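Long-range contact in stringent starvation protein A homolog (Haemophilus influenzae, PDB 3LYK), which probably forms an equimolar complex with the RNA polymerase holoenzyme, but not with the core enzyme: residues E48-G53 with V64-R69. Residues are numbered along the deposited sequence; the frame is centred on the assembly and turned at random.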
ATOM      1  N   GLU B  48     -12.482  19.601   4.266  1.00 33.75           N
ATOM      2  CA  GLU B  48     -12.938  19.993   2.942  1.00 35.46           C
ATOM      3  C   GLU B  48     -12.178  19.234   1.822  1.00 35.07           C
ATOM      4  O   GLU B  48     -12.786  18.784   0.852  1.00 35.67           O
ATOM      5  CB  GLU B  48     -12.649  21.478   2.785  1.00 36.26           C
ATOM      6  CG  GLU B  48     -13.790  22.354   2.324  1.00 43.49           C
ATOM      7  CD  GLU B  48     -13.688  23.777   2.929  1.00 51.66           C
ATOM      8  OE1 GLU B  48     -14.618  24.174   3.693  1.00 56.04           O
ATOM      9  OE2 GLU B  48     -12.665  24.486   2.679  1.00 52.68           O
ATOM     10  N   LEU B  49     -10.862  19.087   1.982  1.00 33.47           N
ATOM     11  CA  LEU B  49      -9.997  18.519   0.957  1.00 31.87           C
ATOM     12  C   LEU B  49      -9.878  17.001   1.090  1.00 31.19           C
ATOM     13  O   LEU B  49      -9.800  16.305   0.087  1.00 30.01           O
ATOM     14  CB  LEU B  49      -8.616  19.187   0.990  1.00 31.84           C
ATOM     15  CG  LEU B  49      -8.563  20.696   0.704  1.00 33.43           C
ATOM     16  CD1 LEU B  49      -7.267  21.342   1.179  1.00 34.43           C
ATOM     17  CD2 LEU B  49      -8.793  21.017  -0.775  1.00 35.79           C
ATOM     18  N   ASN B  50      -9.869  16.501   2.326  1.00 30.06           N
ATOM     19  CA  ASN B  50      -9.722  15.083   2.632  1.00 29.33           C
ATOM     20  C   ASN B  50     -10.773  14.688   3.673  1.00 30.46           C
ATOM     21  O   ASN B  50     -10.560  14.859   4.879  1.00 29.64           O
ATOM     22  CB  ASN B  50      -8.286  14.752   3.122  1.00 28.54           C
ATOM     23  CG  ASN B  50      -8.130  13.297   3.575  1.00 27.97           C
ATOM     24  OD1 ASN B  50      -9.028  12.481   3.349  1.00 26.55           O
ATOM     25  ND2 ASN B  50      -6.977  12.954   4.212  1.00 23.03           N
ATOM     26  N   PRO B  51     -11.899  14.098   3.206  1.00 31.79           N
ATOM     27  CA  PRO B  51     -12.984  13.812   4.149  1.00 31.48           C
ATOM     28  C   PRO B  51     -12.648  12.712   5.153  1.00 31.50           C
ATOM     29  O   PRO B  51     -13.343  12.601   6.155  1.00 31.87           O
ATOM     30  CB  PRO B  51     -14.186  13.461   3.243  1.00 32.06           C
ATOM     31  CG  PRO B  51     -13.504  12.829   1.941  1.00 33.88           C
ATOM     32  CD  PRO B  51     -12.230  13.714   1.804  1.00 32.39           C
ATOM     33  N   TYR B  52     -11.607  11.915   4.930  1.00 30.45           N
ATOM     34  CA  TYR B  52     -11.217  10.937   5.948  1.00 30.20           C
ATOM     35  C   TYR B  52     -10.518  11.633   7.118  1.00 29.40           C
ATOM     36  O   TYR B  52     -10.350  11.042   8.179  1.00 29.43           O
ATOM     37  CB  TYR B  52     -10.319   9.829   5.385  1.00 30.98           C
ATOM     38  CG  TYR B  52     -10.947   9.112   4.191  1.00 35.12           C
ATOM     39  CD1 TYR B  52     -11.774   7.978   4.363  1.00 36.51           C
ATOM     40  CD2 TYR B  52     -10.748   9.593   2.904  1.00 37.40           C
ATOM     41  CE1 TYR B  52     -12.367   7.331   3.254  1.00 40.55           C
ATOM     42  CE2 TYR B  52     -11.333   8.966   1.790  1.00 42.15           C
ATOM     43  CZ  TYR B  52     -12.138   7.831   1.963  1.00 43.63           C
ATOM     44  OH  TYR B  52     -12.693   7.252   0.816  1.00 43.15           O
ATOM     45  N   GLY B  53     -10.090  12.875   6.902  1.00 28.48           N
ATOM     46  CA  GLY B  53      -9.438  13.670   7.943  1.00 27.65           C
ATOM     47  C   GLY B  53      -8.166  13.057   8.489  1.00 26.74           C
ATOM     48  O   GLY B  53      -7.974  13.034   9.687  1.00 26.14           O
ATOM     49  N   VAL B  64      -5.271  16.263  -4.436  1.00 25.70           N
ATOM     50  CA  VAL B  64      -5.220  15.947  -3.004  1.00 24.50           C
ATOM     51  C   VAL B  64      -4.771  14.509  -2.768  1.00 23.90           C
ATOM     52  O   VAL B  64      -5.453  13.563  -3.181  1.00 23.92           O
ATOM     53  CB  VAL B  64      -6.604  16.211  -2.292  1.00 24.74           C
ATOM     54  CG1 VAL B  64      -6.573  15.733  -0.821  1.00 22.85           C
ATOM     55  CG2 VAL B  64      -7.009  17.696  -2.409  1.00 23.75           C
ATOM     56  N   LEU B  65      -3.641  14.310  -2.098  1.00 21.96           N
ATOM     57  CA  LEU B  65      -3.210  12.941  -1.766  1.00 21.94           C
ATOM     58  C   LEU B  65      -3.147  12.692  -0.264  1.00 22.07           C
ATOM     59  O   LEU B  65      -2.758  13.579   0.481  1.00 20.76           O
ATOM     60  CB  LEU B  65      -1.809  12.673  -2.357  1.00 22.61           C
ATOM     61  CG  LEU B  65      -1.692  12.661  -3.885  1.00 24.25           C
ATOM     62  CD1 LEU B  65      -0.258  12.331  -4.285  1.00 26.38           C
ATOM     63  CD2 LEU B  65      -2.674  11.629  -4.494  1.00 24.68           C
ATOM     64  N   PHE B  66      -3.483  11.479   0.178  1.00 21.94           N
ATOM     65  CA  PHE B  66      -3.203  11.062   1.552  1.00 23.14           C
ATOM     66  C   PHE B  66      -2.710   9.649   1.450  1.00 23.71           C
ATOM     67  O   PHE B  66      -2.693   9.076   0.333  1.00 24.85           O
ATOM     68  CB  PHE B  66      -4.432  11.174   2.462  1.00 23.61           C
ATOM     69  CG  PHE B  66      -5.684  10.594   1.864  1.00 27.41           C
ATOM     70  CD1 PHE B  66      -6.020   9.261   2.089  1.00 29.86           C
ATOM     71  CD2 PHE B  66      -6.492  11.372   1.034  1.00 30.53           C
ATOM     72  CE1 PHE B  66      -7.175   8.711   1.523  1.00 32.53           C
ATOM     73  CE2 PHE B  66      -7.660  10.829   0.462  1.00 33.12           C
ATOM     74  CZ  PHE B  66      -7.985   9.500   0.708  1.00 29.96           C
ATOM     75  N   ASN B  67      -2.337   9.075   2.587  1.00 22.63           N
ATOM     76  CA  ASN B  67      -1.514   7.863   2.656  1.00 21.73           C
ATOM     77  C   ASN B  67      -0.070   8.130   2.262  1.00 21.11           C
ATOM     78  O   ASN B  67       0.235   8.515   1.119  1.00 20.15           O
ATOM     79  CB  ASN B  67      -2.103   6.690   1.829  1.00 21.88           C
ATOM     80  CG  ASN B  67      -1.304   5.428   1.978  1.00 23.36           C
ATOM     81  OD1 ASN B  67      -0.250   5.279   1.362  1.00 26.56           O
ATOM     82  ND2 ASN B  67      -1.785   4.503   2.811  1.00 23.22           N
ATOM     83  N   SER B  68       0.836   7.874   3.203  1.00 21.06           N
ATOM     84  CA  SER B  68       2.212   8.297   3.022  1.00 21.19           C
ATOM     85  C   SER B  68       2.897   7.474   1.930  1.00 19.86           C
ATOM     86  O   SER B  68       3.703   8.008   1.189  1.00 17.86           O
ATOM     87  CB  SER B  68       2.982   8.267   4.335  1.00 20.65           C
ATOM     88  OG  SER B  68       3.129   6.945   4.765  1.00 24.76           O
ATOM     89  N   ARG B  69       2.558   6.184   1.805  1.00 18.90           N
ATOM     90  CA  ARG B  69       3.171   5.366   0.720  1.00 18.64           C
ATOM     91  C   ARG B  69       2.785   5.927  -0.668  1.00 17.49           C
ATOM     92  O   ARG B  69       3.614   6.071  -1.541  1.00 18.54           O
ATOM     93  CB  ARG B  69       2.803   3.869   0.881  1.00 18.89           C
ATOM     94  CG  ARG B  69       2.981   3.023  -0.367  1.00 24.53           C
ATOM     95  CD  ARG B  69       2.289   1.614  -0.198  1.00 26.77           C
ATOM     96  NE  ARG B  69       0.837   1.705   0.033  1.00 29.36           N
ATOM     97  CZ  ARG B  69      -0.097   1.792  -0.922  1.00 28.40           C
ATOM     98  NH1 ARG B  69       0.244   1.831  -2.196  1.00 30.57           N
ATOM     99  NH2 ARG B  69      -1.382   1.850  -0.606  1.00 28.02           N
TER
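Asn50 and Tyr52 meet Phe66 in the thioredoxin-like N-terminal domain of this GST-superfamily protein. The contact joins the turn after helix 44-49 to strand 63-66, at one edge of the chain's mixed sheet. No hydrogen bond crosses it.

The amide of Asn50 lies nearly parallel to the Phe66 ring, displaced toward its CD2 side, with planes 8° apart. OD1 of Asn50 stands over one face toward the rim, 3.6 Å from Phe66 CE2. ND2 of Asn50 lies just past the ring, 3.6 Å from Phe66 CB. With CG of Asn50 anti to the backbone N (chi1 175°), the amide reaches out to the strand.

Polar bonds fix the rotation of this buried amide. ND2 donates to the hydroxyl oxygens of Thr54 and Thr57. OD1 accepts from Tyr52 N at 3.1 Å, which makes an Asx turn; the donor sits well above the carbonyl plane. The type I turn from Asn50 to Gly53 is closed by a backbone bond from Gly53 N to Asn50 O, 2.9 Å long.

The Tyr52 and Phe66 rings meet obliquely, with planes at 48°. Their centroids are 5.3 Å apart. Tyr52 CD2 lies 3.5 Å from Phe66 CZ. Tyr52 OH is hydrogen-bonded to Asp105 and Arg101 of the second subunit, so Tyr52 links this contact to the subunit interface.

Apolar packing continues at the helix end. Leu49 CB lies 4.0 Å from Val64 CG2, and the two side chains cross at about a right angle. The other methyl, Val64 CG1, comes within 3.4 Å of the backbone carbonyl oxygen Leu49 O.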